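Side-chain contacts in 2-hydroxyhepta-2,4-diene-1,7-dioate isomerase (Corynebacterium glutamicum, PDB 4DBF), which binds magnesium through three acidic side chains and probably acts as a lyase (oxaloacetate decarboxylase) or isomerase of the FAH family: residues 167-171 with 172-176; 236-239 with 240-244; 201-205 with 206-210. All blocks are in the same frame, centred on the assembly; numbering follows the deposited sequence.

Interaction 1: 167-171 with 172-176; sequences DVSSR and DLQFA. With MG (magnesium ion), chain C.
Arg171 and Gln174 lie side by side and point the same way, and NH1 of Arg171 donates to OE1 of Gln174 at 3.0 Å. The hydrogen bond is nearly straight (164°): it uses a lone pair of the amide oxygen, and that oxygen sits at the guanidinium edge, although the two planes are turned 50° apart. A bend at chi2 (-62°) folds the arginine back alongside the glutamine. Its remaining nitrogens are committed to acids, NE to Glu134 and NH2 to Glu136, itself a magnesium ligand, which makes Arg171 a second-shell residue. Here strand 159-170 passes straight into helix 171-177, with Ser170 as the N-cap. Ser170 OG accepts from Leu173 N at 3.2 Å, so that an amide of the first helical turn is satisfied by a side chain; the same hydroxyl also bonds to Thr131 O. Ser170 O then takes Gln174 N at 3.0 Å. Just upstream, Asp167 OD2 binds magnesium at 2.2 Å together with Glu136, Glu138 and three waters, while Asp167 OD1 forms a salt bridge with Lys112. Ser169 OG bonds to Asp167 O at 2.8 Å, above the carbonyl plane, and shares Lys184 with OD2 of Asp167.

Interaction 2: 236-239 with 240-244; sequences GEII and EFITA
Ile239 O is gripped twice by Thr243: Thr243 N donates to Ile239 O at 3.0 Å, and Thr243 OG1 donates to the same oxygen at 2.7 Å. The two donors arrive from opposite faces of the carbonyl plane. With chi1 at 68°, OG1 stands between the threonine's own backbone N and carbonyl carbon, a position from which it can turn back to the oxygen one helical turn earlier. The hydroxyl also bonds to the backbone N of Val150, which ties the turn to a neighbouring loop. Both residues belong to helix 235-243, an amphipathic helix whose Ile238, Ile239 and Ile242 pack against Ile254 of strand 253-255. Ile238 and Ile242, a turn apart, run side by side in the same direction, with Ile238 CG2 3.8 Å from Ile242 CD1; both also rest on Ile86 of strand 83-87. Glu237 and Glu240 lie on a more polar flank. An extended Glu240 has OE1 2.9 Å from water 4, which donates to it and, at 3.3 Å, to Glu237 O. That carbonyl also accepts from Phe241 N, while Glu240 OE2 is taken by the backbone N of Ala152. Separately, the side chain of Phe241 packs on Arg182 of the second subunit.

Interaction 3: 201-205 with 206-210; sequences NSIDL and DNLPI
Between Asp204 and Asn207 the chain reverses in a type I beta turn, closed by Asn207 N donating to Asp204 O at 2.9 Å. The carboxylate of Asp204 folds over the same turn. OD2 accepts from Asp206 N at 3.1 Å, a bent bond (139°) in which the donor approaches from above the carboxylate plane. An aspartate at the first position of a turn, bonded through its side chain to the amide two residues on, is an Asx turn, and here it is laid over the beta turn. The torsion chi1 of -168° places the carboxylate beside its own carbonyl carbon, on the side where the following amides lie. OD2 also comes within 3.2 Å of Asp206 CB. The side chains of Asp204 and Asp206 cross at a slant, their carboxylate planes 22° apart, and the two OD2 atoms remain 4.9 Å from each other; this proximity of like charges might raise the proton affinity of either acid a little.

Beneath the turn the contact becomes apolar. Ile203 and Leu208 approach at a slant, and CG2 of Ile203 meets CD2 of Leu208 at 3.5 Å, with Leu208 CD1 somewhat farther off. At the polar end, Asn207 OD1 accepts from Asn227 ND2, and Leu205 O from Ser228 OG. The turn lies in the connection from strand 190-197 to strand 209-216: Leu205 and Leu208 pack on Leu139 of strand 133-143, Leu208 also touches Ile275 of strand 270-275, a backbone bond joins Leu208 to Ser228 just past strand 219-227, and another joins Ile210 to Ser226 within it.

How the interactions relate
The three contacts are local ones, set at different distances from the magnesium site of Glu136, Glu138 and Asp167. Interaction 1 supplies a magnesium ligand itself. Interaction 2 lies farther out, the Ile238 side chain being about 11 Å from a bound magnesium ion and about 9 Å from the side chain of Glu138. In interaction 3 the side chain of Leu208 is likewise about 9 Å from that of Glu138, and its packing on Leu139 brings that turn to the strand carrying the metal-binding glutamates. None of the three touches another: nearest atoms are about 12 Å apart between interactions 1 and 2, 10 Å between 1 and 3, and 7 Å between 2 and 3.

Interaction 1: 167-171 with 172-176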
ATOM      1  N   ASP A 167      15.496  -2.752  -1.136  1.00 18.76           N
ATOM      2  CA  ASP A 167      14.624  -1.632  -0.722  1.00 19.97           C
ATOM      3  C   ASP A 167      15.333  -0.347  -1.222  1.00 19.84           C
ATOM      4  O   ASP A 167      16.051   0.329  -0.461  1.00 21.30           O
ATOM      5  CB  ASP A 167      14.460  -1.666   0.814  1.00 19.87           C
ATOM      6  CG  ASP A 167      13.647  -0.521   1.363  1.00 21.54           C
ATOM      7  OD1 ASP A 167      12.932   0.187   0.628  1.00 22.36           O
ATOM      8  OD2 ASP A 167      13.712  -0.293   2.588  1.00 22.70           O
ATOM      9  N   VAL A 168      15.105  -0.015  -2.483  1.00 17.64           N
ATOM     10  CA  VAL A 168      15.849   1.076  -3.150  1.00 17.32           C
ATOM     11  C   VAL A 168      15.258   2.357  -2.583  1.00 18.32           C
ATOM     12  O   VAL A 168      14.061   2.415  -2.398  1.00 18.93           O
ATOM     13  CB  VAL A 168      15.595   0.998  -4.654  1.00 17.06           C
ATOM     14  CG1 VAL A 168      16.234   2.172  -5.361  1.00 19.04           C
ATOM     15  CG2 VAL A 168      16.176  -0.377  -5.200  1.00 17.50           C
ATOM     16  N   SER A 169      16.096   3.352  -2.288  1.00 18.90           N
ATOM     17  CA  SER A 169      15.691   4.529  -1.536  1.00 20.83           C
ATOM     18  C   SER A 169      16.491   5.764  -2.048  1.00 20.84           C
ATOM     19  O   SER A 169      17.746   5.691  -2.067  1.00 21.27           O
ATOM     20  CB  SER A 169      16.119   4.342  -0.052  1.00 21.50           C
ATOM     21  OG  SER A 169      15.886   2.969   0.403  1.00 26.62           O
ATOM     22  N   SER A 170      15.783   6.827  -2.433  1.00 20.96           N
ATOM     23  CA  SER A 170      16.434   8.136  -2.717  1.00 23.10           C
ATOM     24  C   SER A 170      16.713   8.781  -1.356  1.00 22.17           C
ATOM     25  O   SER A 170      15.768   9.211  -0.679  1.00 20.73           O
ATOM     26  CB  SER A 170      15.493   9.049  -3.497  1.00 23.01           C
ATOM     27  OG  SER A 170      16.039  10.393  -3.581  1.00 26.92           O
ATOM     28  N   ARG A 171      17.968   8.825  -0.929  1.00 22.05           N
ATOM     29  CA  ARG A 171      18.271   9.431   0.392  1.00 22.97           C
ATOM     30  C   ARG A 171      17.949  10.913   0.433  1.00 23.62           C
ATOM     31  O   ARG A 171      17.575  11.455   1.465  1.00 21.96           O
ATOM     32  CB  ARG A 171      19.744   9.265   0.736  1.00 24.28           C
ATOM     33  CG  ARG A 171      20.194   7.841   0.753  1.00 24.19           C
ATOM     34  CD  ARG A 171      19.474   6.963   1.831  1.00 26.97           C
ATOM     35  NE  ARG A 171      20.079   5.656   1.901  1.00 28.32           N
ATOM     36  CZ  ARG A 171      19.476   4.560   2.398  1.00 28.32           C
ATOM     37  NH1 ARG A 171      18.235   4.618   2.831  1.00 25.55           N
ATOM     38  NH2 ARG A 171      20.084   3.395   2.354  1.00 26.76           N
ATOM     39  N   ASP A 172      18.123  11.584  -0.699  1.00 22.82           N
ATOM     40  CA  ASP A 172      17.770  13.004  -0.778  1.00 24.03           C
ATOM     41  C   ASP A 172      16.294  13.251  -0.589  1.00 24.28           C
ATOM     42  O   ASP A 172      15.880  14.246   0.083  1.00 22.35           O
ATOM     43  CB  ASP A 172      18.223  13.614  -2.137  1.00 25.00           C
ATOM     44  CG  ASP A 172      19.752  13.783  -2.237  1.00 28.45           C
ATOM     45  OD1 ASP A 172      20.446  13.649  -1.206  1.00 28.42           O
ATOM     46  OD2 ASP A 172      20.269  13.951  -3.392  1.00 30.12           O
ATOM     47  N   LEU A 173      15.444  12.403  -1.215  1.00 22.59           N
ATOM     48  CA  LEU A 173      13.993  12.591  -1.016  1.00 20.81           C
ATOM     49  C   LEU A 173      13.571  12.208   0.400  1.00 19.56           C
ATOM     50  O   LEU A 173      12.628  12.871   0.930  1.00 19.41           O
ATOM     51  CB  LEU A 173      13.136  11.820  -2.031  1.00 20.34           C
ATOM     52  CG  LEU A 173      13.297  12.276  -3.496  1.00 26.06           C
ATOM     53  CD1 LEU A 173      12.557  11.306  -4.391  1.00 28.29           C
ATOM     54  CD2 LEU A 173      12.784  13.704  -3.730  1.00 25.12           C
ATOM     55  N   GLN A 174      14.220  11.201   0.990  1.00 17.79           N
ATOM     56  CA  GLN A 174      13.866  10.833   2.360  1.00 20.67           C
ATOM     57  C   GLN A 174      14.027  12.087   3.279  1.00 23.62           C
ATOM     58  O   GLN A 174      13.144  12.415   4.099  1.00 23.27           O
ATOM     59  CB  GLN A 174      14.760   9.770   2.897  1.00 22.24           C
ATOM     60  CG  GLN A 174      14.432   8.391   2.478  1.00 21.28           C
ATOM     61  CD  GLN A 174      15.353   7.367   3.144  1.00 26.20           C
ATOM     62  OE1 GLN A 174      16.283   6.873   2.569  1.00 26.36           O
ATOM     63  NE2 GLN A 174      15.071   7.055   4.390  1.00 28.66           N
ATOM     64  N   PHE A 175      15.186  12.735   3.150  1.00 21.94           N
ATOM     65  CA  PHE A 175      15.389  14.017   3.807  1.00 23.73           C
ATOM     66  C   PHE A 175      14.437  15.126   3.401  1.00 22.59           C
ATOM     67  O   PHE A 175      13.877  15.742   4.287  1.00 24.00           O
ATOM     68  CB  PHE A 175      16.859  14.496   3.670  1.00 24.79           C
ATOM     69  CG  PHE A 175      17.085  15.812   4.322  1.00 25.85           C
ATOM     70  CD1 PHE A 175      17.119  15.906   5.723  1.00 31.51           C
ATOM     71  CD2 PHE A 175      17.181  16.965   3.557  1.00 31.30           C
ATOM     72  CE1 PHE A 175      17.300  17.126   6.360  1.00 30.02           C
ATOM     73  CE2 PHE A 175      17.353  18.208   4.193  1.00 32.70           C
ATOM     74  CZ  PHE A 175      17.396  18.260   5.595  1.00 29.78           C
ATOM     75  N   ALA A 176      14.173  15.417   2.124  1.00 22.90           N
ATOM     76  CA  ALA A 176      13.239  16.531   1.808  1.00 23.07           C
ATOM     77  C   ALA A 176      11.781  16.319   2.242  1.00 22.97           C
ATOM     78  O   ALA A 176      11.075  17.264   2.543  1.00 21.83           O
ATOM     79  CB  ALA A 176      13.193  16.795   0.290  1.00 23.27           C
TER
HETATM   80 MG    MG C 401      15.014  -0.790   4.296  1.00 25.88          MG
HETATM   81  O   HOH W   1      14.466   0.880   5.377  1.00 23.74           O
HETATM   82  O   HOH W   2      13.396  -1.839   5.270  1.00 21.08           O
HETATM   83  O   HOH W   3      16.467  -1.094   5.699  1.00 29.01           O

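Interaction 2: 236-239 with 240-244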
ATOM      1  N   GLY A 236      10.006 -13.026  14.739  1.00 27.23           N
ATOM      2  CA  GLY A 236       8.710 -13.256  15.358  1.00 23.96           C
ATOM      3  C   GLY A 236       8.177 -11.959  15.889  1.00 23.84           C
ATOM      4  O   GLY A 236       6.991 -11.707  15.823  1.00 23.68           O
ATOM      5  N   GLU A 237       9.045 -11.105  16.391  1.00 21.98           N
ATOM      6  CA  GLU A 237       8.582  -9.854  16.948  1.00 21.99           C
ATOM      7  C   GLU A 237       8.133  -8.902  15.791  1.00 21.86           C
ATOM      8  O   GLU A 237       7.175  -8.161  15.948  1.00 21.19           O
ATOM      9  CB  GLU A 237       9.678  -9.154  17.750  1.00 22.74           C
ATOM     10  CG  GLU A 237       9.213  -7.871  18.346  1.00 27.81           C
ATOM     11  CD  GLU A 237      10.273  -7.107  19.151  1.00 35.39           C
ATOM     12  OE1 GLU A 237      11.444  -7.563  19.252  1.00 33.44           O
ATOM     13  OE2 GLU A 237       9.889  -6.017  19.656  1.00 39.11           O
ATOM     14  N   ILE A 238       8.848  -8.928  14.669  1.00 21.60           N
ATOM     15  CA  ILE A 238       8.397  -8.118  13.495  1.00 20.79           C
ATOM     16  C   ILE A 238       6.954  -8.503  13.106  1.00 21.50           C
ATOM     17  O   ILE A 238       6.074  -7.654  12.954  1.00 19.89           O
ATOM     18  CB  ILE A 238       9.316  -8.365  12.310  1.00 21.55           C
ATOM     19  CG1 ILE A 238      10.731  -7.855  12.661  1.00 19.13           C
ATOM     20  CG2 ILE A 238       8.804  -7.583  11.042  1.00 20.32           C
ATOM     21  CD1 ILE A 238      11.789  -8.182  11.551  1.00 22.58           C
ATOM     22  N   ILE A 239       6.703  -9.781  12.927  1.00 20.47           N
ATOM     23  CA  ILE A 239       5.374 -10.243  12.555  1.00 21.96           C
ATOM     24  C   ILE A 239       4.255  -9.899  13.570  1.00 21.31           C
ATOM     25  O   ILE A 239       3.195  -9.490  13.204  1.00 20.01           O
ATOM     26  CB  ILE A 239       5.412 -11.710  12.138  1.00 19.52           C
ATOM     27  CG1 ILE A 239       6.063 -11.832  10.777  1.00 23.81           C
ATOM     28  CG2 ILE A 239       4.043 -12.302  12.074  1.00 22.66           C
ATOM     29  CD1 ILE A 239       6.874 -13.056  10.576  1.00 25.45           C
ATOM     30  N   GLU A 240       4.555 -10.019  14.842  1.00 21.53           N
ATOM     31  CA  GLU A 240       3.633  -9.640  15.885  1.00 22.48           C
ATOM     32  C   GLU A 240       3.330  -8.139  15.886  1.00 22.35           C
ATOM     33  O   GLU A 240       2.205  -7.705  16.016  1.00 21.55           O
ATOM     34  CB  GLU A 240       4.243 -10.021  17.199  1.00 22.82           C
ATOM     35  CG  GLU A 240       3.453  -9.634  18.389  1.00 24.78           C
ATOM     36  CD  GLU A 240       4.138 -10.070  19.653  1.00 32.86           C
ATOM     37  OE1 GLU A 240       5.019  -9.370  20.086  1.00 35.05           O
ATOM     38  OE2 GLU A 240       3.808 -11.117  20.178  1.00 35.53           O
ATOM     39  N   PHE A 241       4.386  -7.362  15.737  1.00 21.34           N
ATOM     40  CA  PHE A 241       4.301  -5.914  15.661  1.00 21.87           C
ATOM     41  C   PHE A 241       3.431  -5.417  14.495  1.00 19.50           C
ATOM     42  O   PHE A 241       2.581  -4.631  14.645  1.00 20.33           O
ATOM     43  CB  PHE A 241       5.717  -5.379  15.544  1.00 22.90           C
ATOM     44  CG  PHE A 241       5.817  -3.891  15.463  1.00 25.44           C
ATOM     45  CD1 PHE A 241       5.626  -3.124  16.560  1.00 31.14           C
ATOM     46  CD2 PHE A 241       6.185  -3.281  14.311  1.00 29.09           C
ATOM     47  CE1 PHE A 241       5.754  -1.775  16.495  1.00 29.45           C
ATOM     48  CE2 PHE A 241       6.302  -1.934  14.233  1.00 31.82           C
ATOM     49  CZ  PHE A 241       6.095  -1.182  15.328  1.00 30.98           C
ATOM     50  N   ILE A 242       3.671  -5.957  13.334  1.00 21.08           N
ATOM     51  CA  ILE A 242       2.924  -5.599  12.165  1.00 19.11           C
ATOM     52  C   ILE A 242       1.477  -6.040  12.285  1.00 21.21           C
ATOM     53  O   ILE A 242       0.617  -5.247  12.168  1.00 21.31           O
ATOM     54  CB  ILE A 242       3.568  -6.172  10.908  1.00 19.30           C
ATOM     55  CG1 ILE A 242       4.949  -5.578  10.702  1.00 17.64           C
ATOM     56  CG2 ILE A 242       2.695  -5.936   9.712  1.00 18.57           C
ATOM     57  CD1 ILE A 242       5.655  -6.153   9.520  1.00 16.89           C
ATOM     58  N   THR A 243       1.255  -7.316  12.545  1.00 20.33           N
ATOM     59  CA  THR A 243      -0.068  -7.866  12.582  1.00 20.22           C
ATOM     60  C   THR A 243      -0.912  -7.420  13.770  1.00 20.16           C
ATOM     61  O   THR A 243      -2.067  -7.647  13.801  1.00 21.57           O
ATOM     62  CB  THR A 243      -0.066  -9.393  12.407  1.00 21.11           C
ATOM     63  OG1 THR A 243       0.525 -10.012  13.538  1.00 20.10           O
ATOM     64  CG2 THR A 243       0.679  -9.763  11.212  1.00 16.46           C
ATOM     65  N   ALA A 244      -0.324  -6.758  14.733  1.00 21.28           N
ATOM     66  CA  ALA A 244      -1.090  -6.125  15.783  1.00 22.39           C
ATOM     67  C   ALA A 244      -1.845  -4.883  15.298  1.00 23.88           C
ATOM     68  O   ALA A 244      -2.772  -4.449  15.922  1.00 22.76           O
ATOM     69  CB  ALA A 244      -0.210  -5.759  16.937  1.00 23.24           C
TER
HETATM   70  O   HOH W   4       6.149  -7.052  18.860  1.00 44.48           O

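Interaction 3: 201-205 with 206-210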
ATOM      1  N   ASN A 201      13.519 -23.257   7.742  1.00 41.64           N
ATOM      2  CA  ASN A 201      14.558 -23.784   8.646  1.00 44.35           C
ATOM      3  C   ASN A 201      15.935 -23.923   8.057  1.00 45.01           C
ATOM      4  O   ASN A 201      16.921 -23.951   8.795  1.00 46.95           O
ATOM      5  CB  ASN A 201      14.121 -25.116   9.240  1.00 44.51           C
ATOM      6  CG  ASN A 201      13.403 -24.923  10.523  1.00 48.25           C
ATOM      7  OD1 ASN A 201      13.801 -25.485  11.545  1.00 51.54           O
ATOM      8  ND2 ASN A 201      12.400 -24.045  10.520  1.00 48.65           N
ATOM      9  N   SER A 202      16.017 -24.031   6.734  1.00 45.35           N
ATOM     10  CA  SER A 202      17.310 -24.067   6.050  1.00 45.22           C
ATOM     11  C   SER A 202      18.069 -22.720   6.159  1.00 45.55           C
ATOM     12  O   SER A 202      19.218 -22.624   5.716  1.00 45.99           O
ATOM     13  CB  SER A 202      17.153 -24.485   4.579  1.00 45.29           C
ATOM     14  OG  SER A 202      16.677 -23.411   3.774  1.00 42.56           O
ATOM     15  N   ILE A 203      17.423 -21.717   6.759  1.00 44.41           N
ATOM     16  CA  ILE A 203      17.956 -20.364   6.846  1.00 43.95           C
ATOM     17  C   ILE A 203      18.205 -20.060   8.299  1.00 43.88           C
ATOM     18  O   ILE A 203      17.281 -20.040   9.108  1.00 44.91           O
ATOM     19  CB  ILE A 203      16.970 -19.291   6.241  1.00 43.43           C
ATOM     20  CG1 ILE A 203      16.676 -19.556   4.771  1.00 41.99           C
ATOM     21  CG2 ILE A 203      17.458 -17.880   6.511  1.00 43.25           C
ATOM     22  CD1 ILE A 203      17.909 -19.688   3.908  1.00 41.66           C
ATOM     23  N   ASP A 204      19.466 -19.813   8.633  1.00 43.04           N
ATOM     24  CA  ASP A 204      19.847 -19.513  10.011  1.00 42.62           C
ATOM     25  C   ASP A 204      19.734 -18.011  10.383  1.00 41.22           C
ATOM     26  O   ASP A 204      20.616 -17.209  10.096  1.00 40.54           O
ATOM     27  CB  ASP A 204      21.255 -20.074  10.252  1.00 43.12           C
ATOM     28  CG  ASP A 204      21.653 -20.087  11.721  1.00 46.83           C
ATOM     29  OD1 ASP A 204      22.700 -20.708  12.004  1.00 52.20           O
ATOM     30  OD2 ASP A 204      20.962 -19.488  12.578  1.00 46.11           O
ATOM     31  N   LEU A 205      18.638 -17.622  11.018  1.00 39.89           N
ATOM     32  CA  LEU A 205      18.415 -16.193  11.294  1.00 40.51           C
ATOM     33  C   LEU A 205      19.432 -15.627  12.315  1.00 41.25           C
ATOM     34  O   LEU A 205      19.602 -14.393  12.460  1.00 40.42           O
ATOM     35  CB  LEU A 205      16.973 -15.943  11.720  1.00 40.52           C
ATOM     36  CG  LEU A 205      15.934 -16.209  10.607  1.00 41.13           C
ATOM     37  CD1 LEU A 205      14.485 -16.066  11.136  1.00 40.55           C
ATOM     38  CD2 LEU A 205      16.157 -15.348   9.374  1.00 40.37           C
ATOM     39  N   ASP A 206      20.133 -16.551  12.975  1.00 42.00           N
ATOM     40  CA  ASP A 206      21.209 -16.239  13.917  1.00 43.02           C
ATOM     41  C   ASP A 206      22.549 -16.001  13.217  1.00 42.36           C
ATOM     42  O   ASP A 206      23.510 -15.522  13.837  1.00 43.18           O
ATOM     43  CB  ASP A 206      21.338 -17.389  14.948  1.00 44.42           C
ATOM     44  CG  ASP A 206      20.535 -17.136  16.206  1.00 48.05           C
ATOM     45  OD1 ASP A 206      20.874 -17.695  17.294  1.00 53.86           O
ATOM     46  OD2 ASP A 206      19.591 -16.326  16.127  1.00 52.92           O
ATOM     47  N   ASN A 207      22.626 -16.368  11.939  1.00 40.56           N
ATOM     48  CA  ASN A 207      23.828 -16.180  11.154  1.00 39.75           C
ATOM     49  C   ASN A 207      23.512 -16.232   9.658  1.00 37.79           C
ATOM     50  O   ASN A 207      23.774 -17.227   9.014  1.00 38.60           O
ATOM     51  CB  ASN A 207      24.903 -17.228  11.517  1.00 39.95           C
ATOM     52  CG  ASN A 207      26.248 -16.939  10.859  1.00 42.73           C
ATOM     53  OD1 ASN A 207      26.543 -15.785  10.484  1.00 42.01           O
ATOM     54  ND2 ASN A 207      27.077 -17.988  10.704  1.00 42.37           N
ATOM     55  N   LEU A 208      22.879 -15.183   9.142  1.00 35.25           N
ATOM     56  CA  LEU A 208      22.620 -15.043   7.721  1.00 33.23           C
ATOM     57  C   LEU A 208      23.357 -13.823   7.147  1.00 31.72           C
ATOM     58  O   LEU A 208      22.932 -12.701   7.400  1.00 32.47           O
ATOM     59  CB  LEU A 208      21.124 -14.822   7.502  1.00 32.84           C
ATOM     60  CG  LEU A 208      20.665 -15.053   6.066  1.00 31.77           C
ATOM     61  CD1 LEU A 208      21.031 -16.484   5.609  1.00 30.43           C
ATOM     62  CD2 LEU A 208      19.142 -14.796   6.008  1.00 31.51           C
ATOM     63  N   PRO A 209      24.464 -14.037   6.406  1.00 31.87           N
ATOM     64  CA  PRO A 209      25.197 -12.968   5.759  1.00 31.39           C
ATOM     65  C   PRO A 209      24.302 -12.382   4.645  1.00 30.66           C
ATOM     66  O   PRO A 209      23.618 -13.122   3.977  1.00 31.27           O
ATOM     67  CB  PRO A 209      26.405 -13.682   5.138  1.00 32.82           C
ATOM     68  CG  PRO A 209      26.417 -15.084   5.729  1.00 32.91           C
ATOM     69  CD  PRO A 209      25.030 -15.377   6.089  1.00 33.02           C
ATOM     70  N   ILE A 210      24.224 -11.069   4.499  1.00 29.89           N
ATOM     71  CA  ILE A 210      23.460 -10.502   3.395  1.00 27.98           C
ATOM     72  C   ILE A 210      24.407  -9.542   2.696  1.00 28.47           C
ATOM     73  O   ILE A 210      24.840  -8.573   3.312  1.00 28.85           O
ATOM     74  CB  ILE A 210      22.228  -9.768   3.905  1.00 28.70           C
ATOM     75  CG1 ILE A 210      21.227 -10.745   4.533  1.00 26.51           C
ATOM     76  CG2 ILE A 210      21.564  -8.958   2.748  1.00 25.79           C
ATOM     77  CD1 ILE A 210      20.130 -10.037   5.316  1.00 28.73           C
TER